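Local structure of XAC2610 protein (Xanthomonas axonopodis pv. citri, 4QTQ) at residues 13-18 and 30-35; 141-146 and 158-163. The protein binds a calcium ion and probably acts as an immunity protein that inhibits a peptidoglycan hydrolase linked to bacterial killing by a type IV secretion system. All coordinates share one frame; numbering follows the deposited sequence.

Interaction 1 (13-18 with 30-35) lies far from the middle of the chain, its centre about 21 Å from the centre of the chain, where the loop after strand 9-11 meets strand 28-33 and the residues that follow. Interaction 2 (141-146 with 158-163) is buried, its centre about 9 Å from the centre of the chain, and sets the segment that continues helix 138-143 against strand 157-163. The two follow one another along the chain and do not touch: their centres are 29 Å apart and their nearest atoms about 17 Å. The calcium ion, bound by Asp98, Asn100, Asp102, His104 and Asp106, lies about 11 Å from the side chain of Leu158 in interaction 2.

Interaction 1 of 2, residues 13-18 and 30-35; sequences AKLNEQ and VSVHAQ
Leu15, by its side chain, and Gln18, by its carbonyl, meet strand 28-33 and the residues that follow: the loop that leads into the beta-hairpin of strands 20-25 and 28-33 folds back against its second strand. These strands are antiparallel neighbours at one side of a four-stranded sheet. The apolar part is the isobutyl group of Leu15. One of its methyls, CD2, meets CG1 of Val32 at 4.2 Å, and the two side chains cross at about a right angle. Its other methyl, CD1, reaches on to Ala34 and lies 4.5 Å from that residue's CB. Leu15 thus spreads its two branches over two residues of the same chain segment. Val32 presents CG1 because that branch is anti to its backbone N (chi1 -179°), while CG2 is turned beside the N.

Farther along the loop the contact is polar. The side chain of Gln35 starts out away from the loop, but its bend at chi2 (-73°) brings the amide back to the main chain of Gln18. Asn16 shapes the turn before that carbonyl: its OD1 takes a weak hydrogen bond from Gln18 N, 2.9 Å away, and another from Glu20 N. Leu15 also touches Ile21 and the disulfide partners Cys37 and Cys47; Ala34 also rests on Cys47 and is tied by its backbone to Gly19. The hydrogen bond that closes the arrangement runs from Gln35 NE2 to Gln18 O, 2.8 Å with an N-H...O angle of 161°, the oxygen close to the plane of the Gln35 amide but NE2 tilted out of the carbonyl plane of Gln18.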
loop_
_atom_site.group_PDB
_atom_site.type_symbol
_atom_site.label_atom_id
_atom_site.label_comp_id
_atom_site.label_asym_id
_atom_site.label_seq_id
_atom_site.Cartn_x
_atom_site.Cartn_y
_atom_site.Cartn_z
ATOM N N ALA A 13 -13.055 13.293 -1.022
ATOM C CA ALA A 13 -12.804 14.719 -1.136
ATOM C C ALA A 13 -12.206 15.006 -2.499
ATOM O O ALA A 13 -11.676 14.110 -3.128
ATOM C CB ALA A 13 -11.849 15.172 -0.043
ATOM N N LYS A 14 -12.326 16.251 -2.949
ATOM C CA LYS A 14 -11.635 16.724 -4.153
ATOM C C LYS A 14 -10.858 18.010 -3.874
ATOM O O LYS A 14 -11.228 18.813 -3.011
ATOM C CB LYS A 14 -12.598 16.921 -5.332
ATOM C CG LYS A 14 -13.663 17.983 -5.136
ATOM C CD LYS A 14 -14.770 17.849 -6.181
ATOM C CE LYS A 14 -15.786 16.781 -5.787
ATOM N NZ LYS A 14 -16.661 16.370 -6.926
ATOM N N LEU A 15 -9.763 18.183 -4.604
ATOM C CA LEU A 15 -8.937 19.368 -4.476
ATOM C C LEU A 15 -9.774 20.597 -4.812
ATOM O O LEU A 15 -10.318 20.708 -5.918
ATOM C CB LEU A 15 -7.717 19.271 -5.400
ATOM C CG LEU A 15 -6.742 18.148 -5.034
ATOM C CD1 LEU A 15 -5.849 17.805 -6.212
ATOM C CD2 LEU A 15 -5.922 18.530 -3.809
ATOM N N ASN A 16 -9.914 21.497 -3.841
ATOM C CA ASN A 16 -10.616 22.757 -4.057
ATOM C C ASN A 16 -9.820 23.707 -4.959
ATOM O O ASN A 16 -8.749 23.355 -5.470
ATOM C CB ASN A 16 -10.958 23.419 -2.706
ATOM C CG ASN A 16 -9.753 24.048 -2.014
ATOM O OD1 ASN A 16 -8.623 24.014 -2.507
ATOM N ND2 ASN A 16 -10.000 24.634 -0.858
ATOM N N GLU A 17 -10.351 24.908 -5.144
ATOM C CA GLU A 17 -9.727 25.932 -5.993
ATOM C C GLU A 17 -8.269 26.312 -5.633
ATOM O O GLU A 17 -7.525 26.744 -6.506
ATOM C CB GLU A 17 -10.624 27.184 -6.080
ATOM C CG GLU A 17 -11.053 27.793 -4.743
ATOM C CD GLU A 17 -12.149 27.015 -4.017
ATOM O OE1 GLU A 17 -12.779 26.135 -4.644
ATOM O OE2 GLU A 17 -12.374 27.272 -2.808
ATOM N N GLN A 18 -7.857 26.136 -4.376
ATOM C CA GLN A 18 -6.443 26.333 -3.977
ATOM C C GLN A 18 -5.578 25.058 -4.059
ATOM O O GLN A 18 -4.438 25.049 -3.578
ATOM C CB GLN A 18 -6.351 26.894 -2.548
ATOM C CG GLN A 18 -6.665 28.374 -2.426
ATOM C CD GLN A 18 -8.149 28.660 -2.500
ATOM O OE1 GLN A 18 -8.957 27.938 -1.910
ATOM N NE2 GLN A 18 -8.521 29.717 -3.220
ATOM N N VAL A 30 -5.972 14.727 8.008
ATOM C CA VAL A 30 -5.123 14.611 6.829
ATOM C C VAL A 30 -5.471 15.725 5.853
ATOM O O VAL A 30 -6.651 15.931 5.524
ATOM C CB VAL A 30 -5.291 13.259 6.102
ATOM C CG1 VAL A 30 -4.277 13.151 4.966
ATOM C CG2 VAL A 30 -5.126 12.091 7.065
ATOM N N SER A 31 -4.446 16.453 5.421
ATOM C CA SER A 31 -4.609 17.479 4.403
ATOM C C SER A 31 -3.703 17.189 3.221
ATOM O O SER A 31 -2.649 16.585 3.373
ATOM C CB SER A 31 -4.321 18.873 4.970
ATOM O OG SER A 31 -2.971 19.007 5.385
ATOM N N VAL A 32 -4.135 17.619 2.046
ATOM C CA VAL A 32 -3.369 17.468 0.818
ATOM C C VAL A 32 -3.235 18.859 0.207
ATOM O O VAL A 32 -4.209 19.611 0.160
ATOM C CB VAL A 32 -4.077 16.539 -0.202
ATOM C CG1 VAL A 32 -3.230 16.382 -1.464
ATOM C CG2 VAL A 32 -4.371 15.176 0.410
ATOM N N HIS A 33 -2.022 19.196 -0.221
ATOM C CA HIS A 33 -1.748 20.433 -0.921
ATOM C C HIS A 33 -1.044 20.063 -2.236
ATOM O O HIS A 33 0.096 19.592 -2.217
ATOM C CB HIS A 33 -0.882 21.330 -0.027
ATOM C CG HIS A 33 -1.212 21.214 1.432
ATOM N ND1 HIS A 33 -2.138 22.022 2.053
ATOM C CD2 HIS A 33 -0.770 20.352 2.379
ATOM C CE1 HIS A 33 -2.235 21.680 3.325
ATOM N NE2 HIS A 33 -1.415 20.669 3.549
ATOM N N ALA A 34 -1.731 20.252 -3.357
ATOM C CA ALA A 34 -1.202 19.873 -4.662
ATOM C C ALA A 34 -1.734 20.801 -5.728
ATOM O O ALA A 34 -2.946 20.923 -5.896
ATOM C CB ALA A 34 -1.584 18.438 -4.999
ATOM N N GLN A 35 -0.813 21.431 -6.449
ATOM C CA GLN A 35 -1.130 22.330 -7.550
ATOM C C GLN A 35 -0.823 21.635 -8.878
ATOM O O GLN A 35 -0.072 20.662 -8.922
ATOM C CB GLN A 35 -0.272 23.603 -7.457
ATOM C CG GLN A 35 -0.063 24.169 -6.055
ATOM C CD GLN A 35 -1.303 24.845 -5.503
ATOM O OE1 GLN A 35 -1.757 25.853 -6.043
ATOM N NE2 GLN A 35 -1.849 24.303 -4.413
#

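Interaction 2 of 2, residues 141-146 and 158-163; sequences SDITVM and LTSTSG
Ile143 and Met146, of the segment 141-146 that continues helix 138-143, face Leu158, Ser160 and Ser162, three residues two apart on one face of strand 157-163.

The apolar contacts belong to Ile143. Its CD1 meets CD2 of Leu158 at 4.2 Å, the two side chains crossing near a right angle, and both also touch Tyr174 on the next strand. The short branch, CG2, packs against Ser160, 3.6 Å from both its CB and OG.

One direct hydrogen bond crosses the contact: Ser162 OG donates to Met146 O over a short 2.5 Å. With OG anti to the backbone N (chi1 -155°), the hydroxyl reaches out to that carbonyl, approaching it 31° out of the carbonyl plane. A water adds an indirect link, 2.8 Å from Ser160 OG and giving a weak bond to Ile143 O.

Within 141-146, Ser141 O accepts from both Thr144 N and Thr144 OG1; the hydroxyl bond, 2.8 Å long, lies in the carbonyl plane. Thr144 OG1 also bonds Tyr122 N, and Ser141 OG bonds Val124 N, fastening the turn to strand 121-128.

The whole is a short helical connection between a mixed sheet, which ends in strand 133-136, and the antiparallel sheet that holds strand 157-163, consistent with the beta-propeller fragment recognised in this protein.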
loop_
_atom_site.group_PDB
_atom_site.type_symbol
_atom_site.label_atom_id
_atom_site.label_comp_id
_atom_site.label_asym_id
_atom_site.label_seq_id
_atom_site.Cartn_x
_atom_site.Cartn_y
_atom_site.Cartn_z
ATOM N N SER A 141 7.250 -0.621 0.178
ATOM C CA SER A 141 6.790 0.026 -1.043
ATOM C C SER A 141 7.062 -0.866 -2.229
ATOM O O SER A 141 6.240 -0.972 -3.160
ATOM C CB SER A 141 7.503 1.368 -1.232
ATOM O OG SER A 141 7.268 2.230 -0.127
ATOM N N ASP A 142 8.236 -1.484 -2.201
ATOM C CA ASP A 142 8.665 -2.385 -3.260
ATOM C C ASP A 142 7.758 -3.607 -3.438
ATOM O O ASP A 142 7.663 -4.136 -4.532
ATOM C CB ASP A 142 10.091 -2.864 -3.016
ATOM C CG ASP A 142 11.152 -1.893 -3.531
ATOM O OD1 ASP A 142 10.833 -0.888 -4.208
ATOM O OD2 ASP A 142 12.343 -2.156 -3.255
ATOM N N ILE A 143 7.095 -4.063 -2.380
ATOM C CA ILE A 143 6.200 -5.223 -2.514
ATOM C C ILE A 143 5.078 -4.921 -3.503
ATOM O O ILE A 143 4.597 -5.829 -4.189
ATOM C CB ILE A 143 5.554 -5.650 -1.174
ATOM C CG1 ILE A 143 6.606 -6.138 -0.173
ATOM C CG2 ILE A 143 4.553 -6.777 -1.408
ATOM C CD1 ILE A 143 6.092 -6.261 1.251
ATOM N N THR A 144 4.667 -3.652 -3.583
ATOM C CA THR A 144 3.500 -3.260 -4.394
ATOM C C THR A 144 3.836 -3.184 -5.880
ATOM O O THR A 144 2.928 -3.206 -6.724
ATOM C CB THR A 144 2.867 -1.921 -3.931
ATOM O OG1 THR A 144 3.695 -0.812 -4.315
ATOM C CG2 THR A 144 2.654 -1.894 -2.423
ATOM N N VAL A 145 5.129 -3.107 -6.190
ATOM C CA VAL A 145 5.604 -3.063 -7.569
ATOM C C VAL A 145 5.394 -4.425 -8.227
ATOM O O VAL A 145 5.772 -5.472 -7.682
ATOM C CB VAL A 145 7.088 -2.644 -7.657
ATOM C CG1 VAL A 145 7.585 -2.698 -9.097
ATOM C CG2 VAL A 145 7.280 -1.248 -7.107
ATOM N N MET A 146 4.772 -4.385 -9.403
ATOM C CA MET A 146 4.336 -5.578 -10.146
ATOM C C MET A 146 3.313 -6.450 -9.389
ATOM O O MET A 146 2.994 -7.565 -9.820
ATOM C CB MET A 146 5.540 -6.403 -10.614
ATOM C CG MET A 146 6.365 -5.736 -11.718
ATOM S SD MET A 146 5.474 -5.393 -13.264
ATOM C CE MET A 146 4.769 -6.999 -13.647
ATOM N N LEU A 158 2.640 -10.570 5.652
ATOM C CA LEU A 158 2.097 -9.762 4.581
ATOM C C LEU A 158 1.970 -10.626 3.321
ATOM O O LEU A 158 2.920 -11.299 2.928
ATOM C CB LEU A 158 3.021 -8.571 4.297
ATOM C CG LEU A 158 2.857 -7.320 5.172
ATOM C CD1 LEU A 158 2.959 -7.613 6.667
ATOM C CD2 LEU A 158 3.880 -6.268 4.776
ATOM N N THR A 159 0.804 -10.604 2.688
ATOM C CA THR A 159 0.598 -11.365 1.458
ATOM C C THR A 159 0.347 -10.452 0.258
ATOM O O THR A 159 -0.272 -9.401 0.378
ATOM C CB THR A 159 -0.566 -12.363 1.601
ATOM O OG1 THR A 159 -1.693 -11.694 2.168
ATOM C CG2 THR A 159 -0.178 -13.517 2.507
ATOM N N SER A 160 0.850 -10.874 -0.896
ATOM C CA SER A 160 0.768 -10.111 -2.140
ATOM C C SER A 160 0.700 -11.111 -3.292
ATOM O O SER A 160 1.294 -12.190 -3.212
ATOM C CB SER A 160 2.004 -9.220 -2.290
ATOM O OG SER A 160 1.843 -8.240 -3.307
ATOM N N THR A 161 -0.046 -10.780 -4.340
ATOM C CA THR A 161 -0.146 -11.659 -5.497
ATOM C C THR A 161 0.412 -10.984 -6.741
ATOM O O THR A 161 0.309 -9.767 -6.915
ATOM C CB THR A 161 -1.595 -12.124 -5.781
ATOM O OG1 THR A 161 -2.358 -11.042 -6.305
ATOM C CG2 THR A 161 -2.265 -12.620 -4.529
ATOM N N SER A 162 1.001 -11.794 -7.603
ATOM C CA SER A 162 1.474 -11.337 -8.888
ATOM C C SER A 162 1.158 -12.410 -9.939
ATOM O O SER A 162 0.396 -13.348 -9.670
ATOM C CB SER A 162 2.971 -11.034 -8.805
ATOM O OG SER A 162 3.324 -10.089 -9.801
ATOM N N GLY A 163 1.720 -12.273 -11.134
ATOM C CA GLY A 163 1.473 -13.236 -12.214
ATOM C C GLY A 163 1.251 -12.555 -13.546
ATOM O O GLY A 163 1.483 -11.358 -13.682
HETATM O O HOH W 1 1.485 -5.497 -2.829
#